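Local coordinates for outer membrane porin protein 32 (Delftia acidovorans, PDB 2FGQ) that forms anion-selective channels across the bacterial outer membrane as a homotrimeric porin, here with D-malate bound in the pore, at residues K74-V79 with F85-L90; G126-D129 with A134-L137. All blocks are in the same frame, centred on the assembly; numbering follows the deposited sequence.

Contact 1 (K74-V79 with F85-L90). With MLT (D-malate), chain H.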
loop_
_atom_site.group_PDB
_atom_site.type_symbol
_atom_site.label_atom_id
_atom_site.label_comp_id
_atom_site.label_asym_id
_atom_site.label_seq_id
_atom_site.Cartn_x
_atom_site.Cartn_y
_atom_site.Cartn_z
ATOM N N LYS A 74 -1.164 -8.503 -4.368
ATOM C CA LYS A 74 -1.105 -9.950 -4.161
ATOM C C LYS A 74 -2.039 -10.750 -5.050
ATOM O O LYS A 74 -1.855 -11.955 -5.153
ATOM C CB LYS A 74 -1.250 -10.362 -2.703
ATOM C CG LYS A 74 -0.023 -10.073 -1.845
ATOM C CD LYS A 74 -0.299 -10.411 -0.382
ATOM C CE LYS A 74 -0.365 -11.856 -0.084
ATOM N NZ LYS A 74 -0.556 -12.006 1.407
ATOM N N ARG A 75 -3.027 -10.131 -5.691
ATOM C CA ARG A 75 -3.929 -10.911 -6.553
ATOM C C ARG A 75 -3.188 -11.294 -7.832
ATOM O O ARG A 75 -3.338 -12.399 -8.332
ATOM C CB ARG A 75 -5.249 -10.183 -6.848
ATOM C CG ARG A 75 -6.135 -10.141 -5.609
ATOM C CD ARG A 75 -7.429 -9.425 -5.795
ATOM N NE ARG A 75 -8.158 -9.912 -6.965
ATOM C CZ ARG A 75 -8.848 -11.046 -7.004
ATOM N NH1 ARG A 75 -8.992 -11.778 -5.909
ATOM N NH2 ARG A 75 -9.437 -11.425 -8.137
ATOM N N ARG A 76 -2.399 -10.376 -8.406
ATOM C CA ARG A 76 -1.634 -10.697 -9.624
ATOM C C ARG A 76 -0.607 -9.580 -9.819
ATOM O O ARG A 76 -0.929 -8.375 -9.667
ATOM C CB ARG A 76 -2.553 -10.688 -10.838
ATOM C CG ARG A 76 -1.861 -11.046 -12.160
ATOM C CD ARG A 76 -2.819 -11.398 -13.237
ATOM N NE ARG A 76 -2.157 -11.436 -14.540
ATOM C CZ ARG A 76 -2.783 -11.667 -15.680
ATOM N NH1 ARG A 76 -4.083 -11.956 -15.675
ATOM N NH2 ARG A 76 -2.122 -11.617 -16.820
ATOM N N SER A 77 0.629 -9.954 -10.133
ATOM C CA SER A 77 1.655 -8.958 -10.418
ATOM C C SER A 77 2.577 -9.516 -11.466
ATOM O O SER A 77 3.706 -9.900 -11.169
ATOM C CB SER A 77 2.431 -8.563 -9.155
ATOM O OG SER A 77 3.046 -9.659 -8.509
ATOM N N THR A 78 2.080 -9.580 -12.697
ATOM C CA THR A 78 2.788 -10.281 -13.763
ATOM C C THR A 78 3.274 -9.371 -14.869
ATOM O O THR A 78 2.792 -8.258 -15.084
ATOM C CB THR A 78 1.868 -11.352 -14.425
ATOM O OG1 THR A 78 0.615 -10.739 -14.812
ATOM C CG2 THR A 78 1.541 -12.467 -13.436
ATOM N N VAL A 79 4.248 -9.911 -15.586
ATOM C CA VAL A 79 4.672 -9.406 -16.886
ATOM C C VAL A 79 4.653 -10.608 -17.820
ATOM O O VAL A 79 4.904 -11.742 -17.405
ATOM C CB VAL A 79 6.058 -8.697 -16.794
ATOM C CG1 VAL A 79 7.181 -9.604 -16.224
ATOM C CG2 VAL A 79 6.481 -8.101 -18.138
ATOM N N PHE A 85 1.790 -18.533 -30.077
ATOM C CA PHE A 85 2.240 -19.631 -29.242
ATOM C C PHE A 85 1.447 -19.780 -27.923
ATOM O O PHE A 85 1.590 -20.776 -27.243
ATOM C CB PHE A 85 3.734 -19.482 -28.938
ATOM C CG PHE A 85 4.064 -18.242 -28.160
ATOM C CD1 PHE A 85 3.939 -18.209 -26.773
ATOM C CD2 PHE A 85 4.384 -17.088 -28.830
ATOM C CE1 PHE A 85 4.198 -17.023 -26.076
ATOM C CE2 PHE A 85 4.634 -15.920 -28.155
ATOM C CZ PHE A 85 4.539 -15.881 -26.781
ATOM N N GLY A 86 0.625 -18.796 -27.584
ATOM C CA GLY A 86 -0.036 -18.745 -26.299
ATOM C C GLY A 86 0.476 -17.563 -25.493
ATOM O O GLY A 86 0.679 -16.473 -26.022
ATOM N N GLU A 87 0.723 -17.808 -24.218
ATOM C CA GLU A 87 1.129 -16.749 -23.291
ATOM C C GLU A 87 2.007 -17.313 -22.196
ATOM O O GLU A 87 1.695 -18.357 -21.610
ATOM C CB GLU A 87 -0.110 -16.107 -22.651
ATOM C CG GLU A 87 0.154 -14.920 -21.758
ATOM C CD GLU A 87 -1.094 -14.472 -20.988
ATOM O OE1 GLU A 87 -2.081 -15.227 -20.868
ATOM O OE2 GLU A 87 -1.081 -13.379 -20.471
ATOM N N VAL A 88 3.103 -16.611 -21.918
ATOM C CA VAL A 88 3.961 -16.899 -20.794
ATOM C C VAL A 88 3.897 -15.714 -19.836
ATOM O O VAL A 88 4.066 -14.584 -20.249
ATOM C CB VAL A 88 5.413 -17.154 -21.227
ATOM C CG1 VAL A 88 6.290 -17.365 -20.031
ATOM C CG2 VAL A 88 5.470 -18.377 -22.153
ATOM N N ARG A 89 3.661 -16.000 -18.558
ATOM C CA ARG A 89 3.607 -14.970 -17.497
ATOM C C ARG A 89 4.612 -15.252 -16.399
ATOM O O ARG A 89 4.787 -16.406 -15.986
ATOM C CB ARG A 89 2.258 -14.983 -16.835
ATOM C CG ARG A 89 1.080 -14.800 -17.694
ATOM C CD ARG A 89 -0.230 -14.752 -16.834
ATOM N NE ARG A 89 -1.401 -14.844 -17.654
ATOM C CZ ARG A 89 -2.616 -15.070 -17.211
ATOM N NH1 ARG A 89 -2.887 -15.307 -15.916
ATOM N NH2 ARG A 89 -3.589 -15.085 -18.091
ATOM N N LEU A 90 5.264 -14.186 -15.933
ATOM C CA LEU A 90 6.146 -14.237 -14.775
ATOM C C LEU A 90 5.603 -13.369 -13.664
ATOM O O LEU A 90 5.359 -12.187 -13.901
ATOM C CB LEU A 90 7.527 -13.659 -15.098
ATOM C CG LEU A 90 8.630 -14.420 -15.855
ATOM C CD1 LEU A 90 8.229 -15.482 -16.723
ATOM C CD2 LEU A 90 9.729 -13.509 -16.446
HETATM C C1 MLT H . -10.079 -14.610 -6.825
HETATM O O1 MLT H . -11.140 -13.922 -6.385
HETATM O O2 MLT H . -9.634 -14.481 -8.041
HETATM C C2 MLT H . -9.360 -15.619 -6.008
HETATM O O3 MLT H . -9.272 -15.202 -4.670
HETATM C C3 MLT H . -10.043 -16.965 -6.201
HETATM C C4 MLT H . -10.248 -17.128 -7.693
HETATM O O4 MLT H . -10.560 -16.136 -8.495
HETATM O O5 MLT H . -10.111 -18.261 -8.261
HETATM O O HOH W 1 -3.509 -11.893 -19.388
HETATM O O HOH W 2 6.225 -10.022 -12.454
#

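Contact 2 (G126-D129 with A134-L137). With CA (calcium ion), chain C.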
loop_
_atom_site.group_PDB
_atom_site.type_symbol
_atom_site.label_atom_id
_atom_site.label_comp_id
_atom_site.label_asym_id
_atom_site.label_seq_id
_atom_site.Cartn_x
_atom_site.Cartn_y
_atom_site.Cartn_z
ATOM N N GLY A 126 2.892 -23.090 4.666
ATOM C CA GLY A 126 3.272 -22.318 3.484
ATOM C C GLY A 126 2.416 -21.066 3.330
ATOM O O GLY A 126 1.386 -20.943 3.957
ATOM N N ALA A 127 2.835 -20.176 2.451
ATOM C CA ALA A 127 2.124 -18.905 2.223
ATOM C C ALA A 127 0.796 -19.128 1.510
ATOM O O ALA A 127 -0.164 -18.371 1.725
ATOM C CB ALA A 127 3.002 -17.983 1.394
ATOM N N ASP A 128 0.719 -20.185 0.690
ATOM C CA ASP A 128 -0.435 -20.382 -0.186
ATOM C C ASP A 128 -0.874 -21.849 -0.197
ATOM O O ASP A 128 -1.065 -22.470 -1.247
ATOM C CB ASP A 128 -0.129 -19.893 -1.599
ATOM C CG ASP A 128 0.095 -18.398 -1.656
ATOM O OD1 ASP A 128 -0.924 -17.623 -1.503
ATOM O OD2 ASP A 128 1.248 -17.921 -1.789
ATOM N N ASP A 129 -1.087 -22.371 1.005
ATOM C CA ASP A 129 -1.528 -23.773 1.146
ATOM C C ASP A 129 -3.003 -23.968 0.926
ATOM O O ASP A 129 -3.522 -25.072 1.144
ATOM C CB ASP A 129 -1.062 -24.333 2.482
ATOM C CG ASP A 129 0.339 -24.882 2.416
ATOM O OD1 ASP A 129 0.822 -25.218 1.294
ATOM O OD2 ASP A 129 1.018 -25.037 3.457
ATOM N N ALA A 134 0.470 -18.492 -6.197
ATOM C CA ALA A 134 1.849 -18.757 -5.827
ATOM C C ALA A 134 2.738 -17.556 -6.074
ATOM O O ALA A 134 2.613 -16.907 -7.114
ATOM C CB ALA A 134 2.417 -19.927 -6.655
ATOM N N ASN A 135 3.665 -17.327 -5.152
ATOM C CA ASN A 135 4.834 -16.480 -5.414
ATOM C C ASN A 135 5.779 -17.169 -6.380
ATOM O O ASN A 135 5.800 -18.397 -6.495
ATOM C CB ASN A 135 5.605 -16.209 -4.112
ATOM C CG ASN A 135 4.786 -15.453 -3.038
ATOM O OD1 ASN A 135 4.979 -15.640 -1.809
ATOM N ND2 ASN A 135 3.946 -14.629 -3.466
ATOM N N ASN A 136 6.572 -16.360 -7.056
ATOM C CA ASN A 136 7.723 -16.869 -7.828
ATOM C C ASN A 136 7.281 -17.813 -8.925
ATOM O O ASN A 136 8.008 -18.762 -9.274
ATOM C CB ASN A 136 8.675 -17.619 -6.911
ATOM C CG ASN A 136 9.056 -16.778 -5.666
ATOM O OD1 ASN A 136 9.352 -15.580 -5.790
ATOM N ND2 ASN A 136 8.997 -17.382 -4.474
ATOM N N LEU A 137 6.145 -17.488 -9.540
ATOM C CA LEU A 137 5.478 -18.342 -10.521
ATOM C C LEU A 137 5.819 -17.993 -11.990
ATOM O O LEU A 137 5.868 -16.822 -12.388
ATOM C CB LEU A 137 3.969 -18.214 -10.278
ATOM C CG LEU A 137 3.071 -19.019 -11.230
ATOM C CD1 LEU A 137 3.197 -20.532 -11.007
ATOM C CD2 LEU A 137 1.647 -18.580 -11.001
HETATM CA CA CA C . 11.444 -14.615 -5.418
HETATM O O HOH W 3 3.478 -19.018 -2.738
HETATM O O HOH W 4 10.648 -13.975 -3.177
#

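Contact 1 (K74-V79 with F85-L90)
The guanidinium groups of Arg76 and Arg89 lie one on the other, centres 3.7 Å apart and planes only 14° from parallel, while the two side chains cross at about a right angle. The overlap is offset: Arg76 NH2 sits over the rim of the Arg89 group, 3.4 Å from Arg89 NE. The closeness of two like charges is probably offset by the carboxylates of Glu87 and Asp93, both of which bind Arg89. Glu87 takes Arg89 side-on, OE2 receiving NE and OE1 receiving NH2 (Arg89 NH2 to Glu87 OE1 3.2 Å), and Asp93 forms a salt bridge with Arg89 NH1. Arg76 reaches Glu87 OE2 through a water that accepts from its NH2. Its own rotation is fixed by a straight bond in the guanidinium plane from NE to Thr78 OG1 (2.9 Å, 170°), possible because CG stands opposite the backbone N (chi1 -179°) and the chain runs extended to NE. Trp56 adds a cation-pi contact. In the backbone, Val79 and Leu90 form an antiparallel hydrogen-bonded pair with both side chains on the same face of the sheet, Leu90 N to Val79 O being 2.9 Å; a second water donates to both Ser77 O and Leu90 O. Arg75, next to Arg76 in a classic beta bulge facing Glu58, sends its chain to the D-malate instead: NH1 meets O1 at the guanidinium edge (3.1 Å) and NH2 meets O2, while Glu58 holds NE. These segments belong to the hairpin of strands 76-83 and 86-90 in the 16-stranded barrel, flanked by strands 51-60 and 137-141; Val79 and Leu90 pack against Ile328 and Thr12 of the second subunit.

Contact 2 (G126-D129 with A134-L137)
Asp128 OD2 is gripped by a water that donates to it at 2.7 Å and by Arg92, whose NH1 forms a salt bridge with the same oxygen. That water also accepts from Asn135 N (3.0 Å), so it bridges carboxylate and backbone where the direct distance, 4.2 Å from Asp128 OD2 to Asn135 N, is too long for a bond. The carboxylate gets there with CG beside the backbone N and opposite the carbonyl carbon (chi1 -65°), bringing OD2 alongside Ala134 CA. Ala127 CB lies near the Asn135 side chain. Within 126-129 the chain folds back on itself: Gly126 N donates to Asp129 OD2 (3.0 Å), approaching from above the carboxylate plane, and Thr194 also bonds to that oxygen. Farther along, Asn136 OD1 binds a calcium ion at 2.3 Å. Its other ligands include a water, Glu158, and Leu29, Asp64 and Gly309 of the second subunit, so the metal ties this turn to the neighbouring barrel. Segment 126-129 precedes the short strand 133-134, which pairs with 93-94; segment 134-137 begins with its last residue and ends on Leu137, the first residue of barrel strand 137-141, with Ala134 and Leu137 packed on Ala155 of strand 148-155.

How the contacts relate
Contact 1 comes first along the chain and closes before contact 2 opens; their centres are 15 Å apart, with nearest atoms about 4 Å apart but not touching. Contact 1 belongs to the barrel wall, in the hairpin of strands 76-83 and 86-90, whereas contact 2 lies in the loops leading from helix 96-101 to strand 137-141, the next wall strand after 86-90. Arg92, just beyond that hairpin, bonds to Lys74 O and to Asp128, linking the two places. The malate is bound by Arg75 of contact 1 and by Arg133, between the two segments of contact 2. Both contacts also touch the second subunit, so this part of the barrel lies at the trimer interface, close to the malate pocket.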